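Local coordinates for protein apolipophorin III (Locusta migratoria, PDB 1AEP) that helps load diacylglycerol into the hemolymph lipoprotein lipophorin by covering its expanding hydrophobic surface, and so supports lipid transport during insect flight, at residues V19-E24 / S103-V108; L29-P34 / L38-E43; T50-V55 / R79-S84; Q61-H66 / Q73-A78. All blocks are in the same frame, centred on the assembly; numbering follows the deposited sequence.

Interaction 1: residues V19-E24 / S103-V108; sequences VNAAHE and SALTNV
In the bundle of amphipathic helices that makes up apolipophorin III, helix 7-25 meets helix 94-121 where Leu105 reaches over to Ala21 and Ala22. The CA atoms of Ala22 and Leu105 are 7.2 Å apart, the nearest backbone approach of the two segments. Leucine bridges this gap because its chain is extended: CD1 continues straight out from the backbone, anti to CA (chi2 177°), while CG stands beside the backbone N (chi1 -75°). The end of that branch faces both alanine methyls. Leu105 CD1 lies 4.2 Å from Ala22 CB and 4.4 Å from Ala21 CB, so one methyl is shared between two consecutive residues of the opposing helix. The alanines suit this place because a single methyl group keeps the surface of helix 7-25 low where the long leucine arrives. The contact is entirely apolar and modest, with 92 Å² buried over both sides, and it holds by dispersion and by exclusion of water rather than by any directed bond. Leu105 also touches Ile18 and Leu25 on helix 7-25, as well as Phe48 on helix 36-63, and therefore contributes to the joint interior of three helices. Next to it, Thr106 stays only partly exposed, and its OG1 is hydrogen-bonded to the carbonyl of Gln102 one turn earlier, which satisfies the hydroxyl within its own helix. A large aliphatic side chain set against alanines, with the polar Ser103 and His23 left exposed, is the arrangement of the hydrophobic core of a five-helix apolipophorin bundle.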
# COMPACT_ATOMS: atom_id res chain seq x y z
N VAL A 19 -4.05 6.01 -7.00
CA VAL A 19 -5.23 6.76 -7.37
C VAL A 19 -6.09 6.08 -8.43
O VAL A 19 -7.31 5.98 -8.30
CB VAL A 19 -4.86 8.17 -7.79
CG1 VAL A 19 -6.03 8.75 -8.56
CG2 VAL A 19 -4.54 9.00 -6.55
N ASN A 20 -5.42 5.65 -9.49
CA ASN A 20 -6.04 4.97 -10.61
C ASN A 20 -6.70 3.65 -10.20
O ASN A 20 -7.90 3.46 -10.41
CB ASN A 20 -4.86 4.74 -11.58
CG ASN A 20 -4.52 6.00 -12.35
OD1 ASN A 20 -5.27 7.00 -12.33
ND2 ASN A 20 -3.46 5.91 -13.12
N ALA A 21 -5.90 2.77 -9.55
CA ALA A 21 -6.33 1.50 -8.99
C ALA A 21 -7.63 1.67 -8.26
O ALA A 21 -8.58 0.95 -8.49
CB ALA A 21 -5.29 0.93 -8.00
N ALA A 22 -7.69 2.69 -7.40
CA ALA A 22 -8.93 2.97 -6.68
C ALA A 22 -10.10 3.34 -7.59
O ALA A 22 -11.22 2.91 -7.34
CB ALA A 22 -8.72 3.93 -5.56
N HIS A 23 -9.84 4.12 -8.65
CA HIS A 23 -10.89 4.50 -9.58
C HIS A 23 -11.60 3.25 -10.10
O HIS A 23 -12.83 3.18 -10.14
CB HIS A 23 -10.35 5.28 -10.84
CG HIS A 23 -11.36 5.86 -11.82
ND1 HIS A 23 -12.07 7.04 -11.55
CD2 HIS A 23 -11.78 5.43 -13.07
CE1 HIS A 23 -12.88 7.29 -12.60
NE2 HIS A 23 -12.74 6.34 -13.53
N GLU A 24 -10.78 2.28 -10.51
CA GLU A 24 -11.20 0.99 -11.06
C GLU A 24 -11.98 0.09 -10.16
O GLU A 24 -12.77 -0.72 -10.63
CB GLU A 24 -10.03 0.25 -11.70
CG GLU A 24 -9.82 0.76 -13.13
CD GLU A 24 -9.59 -0.38 -14.04
OE1 GLU A 24 -10.69 -1.08 -14.26
OE2 GLU A 24 -8.51 -0.62 -14.53
N SER A 103 -10.25 2.55 1.13
CA SER A 103 -9.69 3.30 2.21
C SER A 103 -8.30 2.80 2.48
O SER A 103 -7.35 3.58 2.56
CB SER A 103 -10.61 3.26 3.43
OG SER A 103 -9.99 2.64 4.54
N ALA A 104 -8.20 1.48 2.59
CA ALA A 104 -6.93 0.87 2.82
C ALA A 104 -5.91 1.41 1.83
O ALA A 104 -4.84 1.84 2.22
CB ALA A 104 -7.07 -0.64 2.81
N LEU A 105 -6.29 1.46 0.56
CA LEU A 105 -5.42 1.96 -0.48
C LEU A 105 -5.01 3.38 -0.23
O LEU A 105 -3.84 3.78 -0.34
CB LEU A 105 -6.04 1.86 -1.88
CG LEU A 105 -6.10 0.47 -2.51
CD1 LEU A 105 -6.82 0.61 -3.84
CD2 LEU A 105 -4.71 -0.08 -2.83
N THR A 106 -6.00 4.15 0.10
CA THR A 106 -5.79 5.53 0.36
C THR A 106 -4.88 5.77 1.55
O THR A 106 -4.03 6.63 1.51
CB THR A 106 -7.11 6.26 0.39
OG1 THR A 106 -7.78 5.89 -0.81
CG2 THR A 106 -6.83 7.72 0.40
N ASN A 107 -5.03 4.98 2.61
CA ASN A 107 -4.17 5.15 3.77
C ASN A 107 -2.70 4.77 3.51
O ASN A 107 -1.79 5.35 4.08
CB ASN A 107 -4.64 4.27 4.91
CG ASN A 107 -6.00 4.67 5.35
OD1 ASN A 107 -6.70 3.89 6.02
ND2 ASN A 107 -6.40 5.86 4.94
N VAL A 108 -2.47 3.78 2.64
CA VAL A 108 -1.11 3.35 2.34
C VAL A 108 -0.36 4.44 1.61
O VAL A 108 0.82 4.68 1.83
CB VAL A 108 -1.13 2.04 1.54
CG1 VAL A 108 0.22 1.74 0.94
CG2 VAL A 108 -1.52 0.94 2.49

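Interaction 2: residues L29-P34 / L38-E43; sequences LGLPTP and LNLLTE
Pro34 and Leu38, with CA atoms 6.3 Å apart, mark where the backbones of the two segments come nearest, one in the linker before helix 36-63 and the other in the helix itself. A 3-10 segment begun earlier runs through Leu29 and Gly30, and the chain opens out at Leu31, whose psi of 156° is extended; Pro32 and Pro34 further restrict its path. From Leu38 to Glu43 the chain is regular helix. At the nearest point Pro34 O touches Leu38 CB at 3.6 Å, a carbonyl lying against aliphatic carbon. The main side-chain contact joins two leucines: with its CG anti to the backbone N (chi1 152°), Leu40 brings CD2 to 3.8 Å from Leu31 CD2, and the side chains cross at about a right angle. Leucine suits both places, being long enough to span from linker to helix and wholly apolar. Within the helix, Leu38 O is gripped twice by Thr42, by its backbone N at 3.0 Å and by its OG1 at 2.9 Å, the two donors coming from opposite faces of the carbonyl plane. Threonine can thus sit on a helix with its hydroxyl satisfied locally. Around this surface contact, Leu31 touches Val156 and Leu40 touches Ala155, both beyond the end of helix 131-154, while Leu38 packs on Gln97 and Leu41 on Leu98 near the start of helix 94-121.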
# COMPACT_ATOMS: atom_id res chain seq x y z
N LEU A 29 -18.40 -3.32 -9.88
CA LEU A 29 -19.84 -3.33 -9.77
C LEU A 29 -20.57 -3.70 -11.07
O LEU A 29 -21.77 -3.98 -11.07
CB LEU A 29 -20.33 -1.95 -9.28
CG LEU A 29 -20.05 -1.66 -7.80
CD1 LEU A 29 -18.81 -0.78 -7.68
CD2 LEU A 29 -21.26 -0.97 -7.21
N GLY A 30 -19.82 -3.68 -12.16
CA GLY A 30 -20.35 -3.99 -13.48
C GLY A 30 -20.22 -5.46 -13.84
O GLY A 30 -20.58 -5.89 -14.94
N LEU A 31 -19.70 -6.23 -12.89
CA LEU A 31 -19.52 -7.66 -13.05
C LEU A 31 -20.86 -8.37 -13.07
O LEU A 31 -21.84 -7.88 -12.52
CB LEU A 31 -18.71 -8.29 -11.90
CG LEU A 31 -17.27 -8.61 -12.30
CD1 LEU A 31 -16.71 -7.45 -13.12
CD2 LEU A 31 -16.43 -8.84 -11.04
N PRO A 32 -20.86 -9.54 -13.69
CA PRO A 32 -22.05 -10.36 -13.80
C PRO A 32 -22.86 -10.46 -12.51
O PRO A 32 -24.01 -10.05 -12.45
CB PRO A 32 -21.60 -11.73 -14.32
CG PRO A 32 -20.16 -11.57 -14.81
CD PRO A 32 -19.69 -10.20 -14.35
N THR A 33 -22.25 -11.03 -11.47
CA THR A 33 -22.94 -11.16 -10.20
C THR A 33 -22.34 -10.28 -9.13
O THR A 33 -21.18 -9.83 -9.27
CB THR A 33 -22.95 -12.64 -9.70
OG1 THR A 33 -23.34 -13.48 -10.75
CG2 THR A 33 -23.85 -12.86 -8.46
N PRO A 34 -23.14 -9.98 -8.11
CA PRO A 34 -22.70 -9.18 -6.98
C PRO A 34 -21.87 -10.09 -6.07
O PRO A 34 -21.28 -9.67 -5.09
CB PRO A 34 -23.94 -8.62 -6.24
CG PRO A 34 -25.17 -9.20 -6.93
CD PRO A 34 -24.65 -10.03 -8.11
N LEU A 38 -17.52 -9.77 -5.44
CA LEU A 38 -17.14 -9.84 -4.04
C LEU A 38 -15.97 -10.76 -3.80
O LEU A 38 -15.12 -10.51 -2.96
CB LEU A 38 -18.30 -10.31 -3.17
CG LEU A 38 -17.99 -10.56 -1.68
CD1 LEU A 38 -17.34 -9.33 -1.03
CD2 LEU A 38 -19.33 -10.77 -1.02
N ASN A 39 -15.95 -11.86 -4.54
CA ASN A 39 -14.93 -12.86 -4.42
C ASN A 39 -13.64 -12.36 -5.04
O ASN A 39 -12.53 -12.54 -4.51
CB ASN A 39 -15.44 -14.15 -5.07
CG ASN A 39 -15.86 -15.17 -4.04
OD1 ASN A 39 -15.04 -15.97 -3.57
ND2 ASN A 39 -17.13 -15.14 -3.68
N LEU A 40 -13.83 -11.66 -6.16
CA LEU A 40 -12.71 -11.07 -6.85
C LEU A 40 -11.99 -10.09 -5.92
O LEU A 40 -10.80 -10.19 -5.60
CB LEU A 40 -13.23 -10.38 -8.15
CG LEU A 40 -12.37 -9.20 -8.61
CD1 LEU A 40 -11.31 -9.65 -9.59
CD2 LEU A 40 -13.15 -8.09 -9.27
N LEU A 41 -12.75 -9.13 -5.43
CA LEU A 41 -12.26 -8.14 -4.52
C LEU A 41 -11.55 -8.73 -3.29
O LEU A 41 -10.43 -8.34 -2.94
CB LEU A 41 -13.54 -7.36 -4.09
CG LEU A 41 -13.52 -5.93 -4.58
CD1 LEU A 41 -12.88 -5.98 -5.94
CD2 LEU A 41 -14.89 -5.34 -4.63
N THR A 42 -12.24 -9.64 -2.63
CA THR A 42 -11.69 -10.20 -1.44
C THR A 42 -10.33 -10.75 -1.68
O THR A 42 -9.41 -10.59 -0.88
CB THR A 42 -12.57 -11.21 -0.85
OG1 THR A 42 -13.72 -10.53 -0.43
CG2 THR A 42 -11.83 -11.65 0.40
N GLU A 43 -10.25 -11.38 -2.83
CA GLU A 43 -9.02 -11.99 -3.27
C GLU A 43 -7.94 -10.97 -3.44
O GLU A 43 -6.86 -11.05 -2.86
CB GLU A 43 -9.30 -12.65 -4.61
CG GLU A 43 -8.12 -13.49 -5.10
CD GLU A 43 -8.52 -14.44 -6.20
OE1 GLU A 43 -8.50 -14.16 -7.37
OE2 GLU A 43 -8.92 -15.63 -5.73

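Interaction 3: residues T50-V55 / R79-S84; sequences TKIAEV and RNLNNS
Leu81 wedges between Ile52 and Val55 where helices 36-63 and 69-83 pack side by side, their local axes 9.0 Å apart and nearly antiparallel at 168°. These three residues are buried, and Leu81 and Ile52 cover the most area. Val55 CG1 meets Leu81 CD1 at 4.2 Å. With CG2 anti to the backbone N, Ile52 lays that methyl against Leu81 O at 4.1 Å and Leu81 CB at 4.3 Å, while its CD1 packs on Val108 of helix 94-121; Ile52 also touches Thr141. Branched aliphatic residues fit well here, since each can touch several helices at once. Towards the surface, Ala53 CB stands 4.3 Å from Asn82 OD1, a methyl against an amide oxygen; both residues are partly exposed and cover less area. Farther round, Lys51 NZ and Glu54 OE1 form a weak salt bridge at 3.4 Å. These charges do not reach across to 79-84, though Glu54 OE1 also has a long, weak ion pair with Lys140. Ser84 OG is hydrogen-bonded to Gln111 on helix 94-121. Since van der Waals contacts join these two segments, with no hydrogen bond or salt bridge between them, they could probably separate here without losing a polar bond to each other; just outside, Thr56 OG1 does bond to Ala78 O across the same helix pair.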
# COMPACT_ATOMS: atom_id res chain seq x y z
N THR A 50 -1.16 -8.94 1.64
CA THR A 50 -0.04 -9.88 1.76
C THR A 50 1.29 -9.24 1.46
O THR A 50 2.29 -9.47 2.12
CB THR A 50 -0.27 -11.18 0.95
OG1 THR A 50 -1.18 -12.06 1.58
CG2 THR A 50 0.99 -11.91 0.51
N LYS A 51 1.29 -8.49 0.37
CA LYS A 51 2.46 -7.80 -0.08
C LYS A 51 2.87 -6.67 0.88
O LYS A 51 4.04 -6.58 1.25
CB LYS A 51 2.25 -7.29 -1.48
CG LYS A 51 2.35 -8.41 -2.49
CD LYS A 51 3.78 -8.85 -2.69
CE LYS A 51 3.93 -10.03 -3.64
NZ LYS A 51 5.22 -10.73 -3.55
N ILE A 52 1.92 -5.81 1.27
CA ILE A 52 2.18 -4.71 2.20
C ILE A 52 2.73 -5.17 3.53
O ILE A 52 3.58 -4.55 4.18
CB ILE A 52 0.90 -3.92 2.46
CG1 ILE A 52 0.65 -3.18 1.17
CG2 ILE A 52 1.09 -2.94 3.61
CD1 ILE A 52 1.35 -1.82 1.18
N ALA A 53 2.25 -6.31 3.95
CA ALA A 53 2.76 -6.86 5.17
C ALA A 53 4.21 -7.34 5.00
O ALA A 53 5.01 -7.39 5.93
CB ALA A 53 1.80 -7.98 5.53
N GLU A 54 4.56 -7.71 3.77
CA GLU A 54 5.91 -8.17 3.49
C GLU A 54 6.90 -7.07 3.73
O GLU A 54 7.94 -7.27 4.35
CB GLU A 54 6.04 -8.59 2.02
CG GLU A 54 6.82 -9.88 1.78
CD GLU A 54 6.31 -10.58 0.56
OE1 GLU A 54 6.72 -10.34 -0.54
OE2 GLU A 54 5.35 -11.45 0.86
N VAL A 55 6.56 -5.90 3.19
CA VAL A 55 7.31 -4.67 3.27
C VAL A 55 7.50 -4.30 4.71
O VAL A 55 8.61 -4.12 5.22
CB VAL A 55 6.45 -3.59 2.58
CG1 VAL A 55 6.98 -2.21 2.78
CG2 VAL A 55 6.36 -3.87 1.12
N ARG A 79 4.80 -0.48 11.33
CA ARG A 79 3.67 -0.89 12.14
C ARG A 79 2.38 -0.30 11.62
O ARG A 79 1.38 -0.97 11.45
CB ARG A 79 3.81 -0.54 13.62
CG ARG A 79 4.56 -1.61 14.41
CD ARG A 79 4.63 -1.36 15.91
NE ARG A 79 5.78 -2.00 16.58
CZ ARG A 79 6.03 -3.32 16.67
NH1 ARG A 79 5.20 -4.24 16.15
NH2 ARG A 79 7.13 -3.73 17.30
N ASN A 80 2.44 0.99 11.34
CA ASN A 80 1.31 1.71 10.82
C ASN A 80 0.81 1.20 9.49
O ASN A 80 -0.40 1.04 9.31
CB ASN A 80 1.65 3.18 10.71
CG ASN A 80 1.38 3.76 12.03
OD1 ASN A 80 0.26 4.18 12.31
ND2 ASN A 80 2.41 3.68 12.93
N LEU A 81 1.75 0.95 8.54
CA LEU A 81 1.35 0.45 7.25
C LEU A 81 0.53 -0.79 7.46
O LEU A 81 -0.50 -0.98 6.85
CB LEU A 81 2.57 -0.05 6.50
CG LEU A 81 3.13 0.98 5.60
CD1 LEU A 81 4.30 0.30 4.90
CD2 LEU A 81 2.06 1.32 4.62
N ASN A 82 1.00 -1.62 8.40
CA ASN A 82 0.32 -2.85 8.74
C ASN A 82 -1.07 -2.63 9.31
O ASN A 82 -1.99 -3.42 9.11
CB ASN A 82 1.09 -3.59 9.79
CG ASN A 82 0.51 -4.95 9.87
OD1 ASN A 82 0.38 -5.61 8.83
ND2 ASN A 82 0.12 -5.32 11.07
N ASN A 83 -1.24 -1.56 10.05
CA ASN A 83 -2.52 -1.30 10.64
C ASN A 83 -3.57 -0.83 9.66
O ASN A 83 -4.76 -1.05 9.83
CB ASN A 83 -2.44 -0.46 11.92
CG ASN A 83 -1.62 -1.20 12.97
OD1 ASN A 83 -1.41 -0.71 14.09
ND2 ASN A 83 -1.12 -2.39 12.60
N SER A 84 -3.13 -0.18 8.61
CA SER A 84 -4.11 0.27 7.67
C SER A 84 -4.58 -0.79 6.70
O SER A 84 -5.51 -0.56 5.95
CB SER A 84 -3.83 1.62 7.03
OG SER A 84 -2.55 1.65 6.49

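Interaction 4: residues Q61-H66 / Q73-A78; sequences QEAEKH and QLNAFA
At the helical hairpin formed by helices 36-63 and 69-83, Ala63 is received between Leu74 and Asn75, near the end of helix 36-63. The CA atoms of Ala63 and Asn75 come within 5.7 Å, a closeness that suits alanine, whose small methyl lets the backbones approach this far. Ala63 CB lies 4.1 Å from Leu74 CB and 3.8 Å from Asn75 ND2. The amide gets there because Asn75 CG is anti to its own N (chi1 -155°), which carries the group back toward helix 36-63. Leu74 CD2 extends the apolar patch, resting 4.1 Å from Glu62 CG, so the aliphatic part of the glutamate serves as a cover while its carboxylate leads off elsewhere. That carboxylate organises the turn. His66 NE2 donates to Glu62 OE2 at 3.1 Å with a nearly straight N-H...O angle of 164°; the oxygen lies in the ring plane, though the donor stands above the carboxylate plane. Lys65 NZ adds a weak salt bridge to Glu62 OE1 at 3.4 Å, and Lys65 CB covers part of one ring face. If Glu62 were an alanine, His66 and Lys65 would probably both lose their acceptor, setting the ring freer to turn, and Leu74 CD2 would lose part of its cover. Leu74 also packs on Leu59 and Leu134. The type I turn from Ala63 to His66 begins the connection of two antiparallel neighbours, as in an up-and-down helical bundle.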
# COMPACT_ATOMS: atom_id res chain seq x y z
N GLN A 61 12.94 -4.97 10.04
CA GLN A 61 14.26 -5.60 10.09
C GLN A 61 15.38 -4.62 9.91
O GLN A 61 16.44 -4.66 10.55
CB GLN A 61 14.33 -6.56 8.91
CG GLN A 61 15.46 -7.56 9.09
CD GLN A 61 16.14 -7.85 7.79
OE1 GLN A 61 17.36 -7.95 7.77
NE2 GLN A 61 15.34 -7.96 6.72
N GLU A 62 15.12 -3.73 9.01
CA GLU A 62 16.08 -2.70 8.73
C GLU A 62 16.28 -1.83 9.95
O GLU A 62 17.40 -1.51 10.36
CB GLU A 62 15.51 -1.88 7.58
CG GLU A 62 16.52 -0.90 7.00
CD GLU A 62 17.70 -1.59 6.42
OE1 GLU A 62 17.70 -2.78 6.09
OE2 GLU A 62 18.73 -0.79 6.31
N ALA A 63 15.15 -1.44 10.55
CA ALA A 63 15.18 -0.56 11.69
C ALA A 63 16.08 -1.11 12.77
O ALA A 63 16.71 -0.37 13.52
CB ALA A 63 13.75 -0.41 12.21
N GLU A 64 16.12 -2.42 12.84
CA GLU A 64 16.91 -3.10 13.82
C GLU A 64 18.37 -2.83 13.66
O GLU A 64 19.14 -3.08 14.58
CB GLU A 64 16.79 -4.63 13.64
CG GLU A 64 15.77 -5.29 14.53
CD GLU A 64 15.54 -4.63 15.86
OE1 GLU A 64 16.64 -4.37 16.51
OE2 GLU A 64 14.42 -4.44 16.35
N LYS A 65 18.75 -2.38 12.48
CA LYS A 65 20.17 -2.14 12.23
C LYS A 65 20.65 -0.74 12.49
O LYS A 65 21.85 -0.50 12.53
CB LYS A 65 20.53 -2.34 10.81
CG LYS A 65 19.73 -3.41 10.15
CD LYS A 65 20.34 -3.73 8.82
CE LYS A 65 19.84 -5.04 8.22
NZ LYS A 65 20.08 -5.11 6.76
N HIS A 66 19.72 0.19 12.65
CA HIS A 66 20.10 1.56 12.87
C HIS A 66 19.85 2.02 14.30
O HIS A 66 19.24 1.29 15.07
CB HIS A 66 19.56 2.47 11.79
CG HIS A 66 19.93 1.84 10.51
ND1 HIS A 66 21.19 2.00 9.96
CD2 HIS A 66 19.21 1.02 9.74
CE1 HIS A 66 21.19 1.31 8.84
NE2 HIS A 66 20.02 0.71 8.68
N GLN A 73 11.28 5.63 14.33
CA GLN A 73 10.34 6.10 13.36
C GLN A 73 10.14 5.16 12.20
O GLN A 73 9.08 5.17 11.60
CB GLN A 73 10.91 7.40 12.86
CG GLN A 73 10.70 8.49 13.93
CD GLN A 73 10.76 9.90 13.37
OE1 GLN A 73 9.71 10.52 13.12
NE2 GLN A 73 12.00 10.39 13.21
N LEU A 74 11.19 4.41 11.85
CA LEU A 74 11.13 3.46 10.75
C LEU A 74 10.23 2.30 11.11
O LEU A 74 9.32 1.90 10.37
CB LEU A 74 12.53 2.98 10.34
CG LEU A 74 12.43 2.01 9.18
CD1 LEU A 74 11.57 2.66 8.13
CD2 LEU A 74 13.80 1.74 8.63
N ASN A 75 10.47 1.78 12.31
CA ASN A 75 9.71 0.71 12.89
C ASN A 75 8.26 1.13 13.00
O ASN A 75 7.34 0.39 12.67
CB ASN A 75 10.31 0.36 14.26
CG ASN A 75 10.05 -1.05 14.69
OD1 ASN A 75 8.96 -1.36 15.19
ND2 ASN A 75 11.06 -1.93 14.49
N ALA A 76 8.06 2.37 13.44
CA ALA A 76 6.72 2.92 13.56
C ALA A 76 5.98 2.88 12.24
O ALA A 76 4.86 2.39 12.15
CB ALA A 76 6.83 4.38 13.96
N PHE A 77 6.60 3.44 11.21
CA PHE A 77 6.00 3.49 9.91
C PHE A 77 5.53 2.14 9.48
O PHE A 77 4.40 1.96 9.03
CB PHE A 77 7.00 4.03 8.94
CG PHE A 77 6.59 3.93 7.50
CD1 PHE A 77 5.46 4.55 7.00
CD2 PHE A 77 7.41 3.29 6.58
CE1 PHE A 77 5.14 4.50 5.65
CE2 PHE A 77 7.09 3.20 5.23
CZ PHE A 77 5.93 3.79 4.75
N ALA A 78 6.41 1.18 9.62
CA ALA A 78 6.04 -0.14 9.25
C ALA A 78 4.78 -0.59 9.99
O ALA A 78 3.83 -1.06 9.38
CB ALA A 78 7.16 -1.06 9.62

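Overall arrangement
From the N terminus, helix 7-25 supplies the first half of interaction 1, whose partner comes only in helix 94-121, so its loop encloses all the others. Interaction 2 closes first, a short loop where the linker meets helix 36-63. Farther along that helix interaction 3 opens, and within its loop interaction 4 closes the hairpin to helix 69-83; the pair thus nest, in series with interaction 2, and none of the loops cross. Interactions 2 and 4 lie on opposite sides of the chain's centre, their own centres about 37 Å apart. Interactions 1 and 3 touch through Val108 and Ile52, joining helix 94-121 to the 36-63/69-83 hairpin.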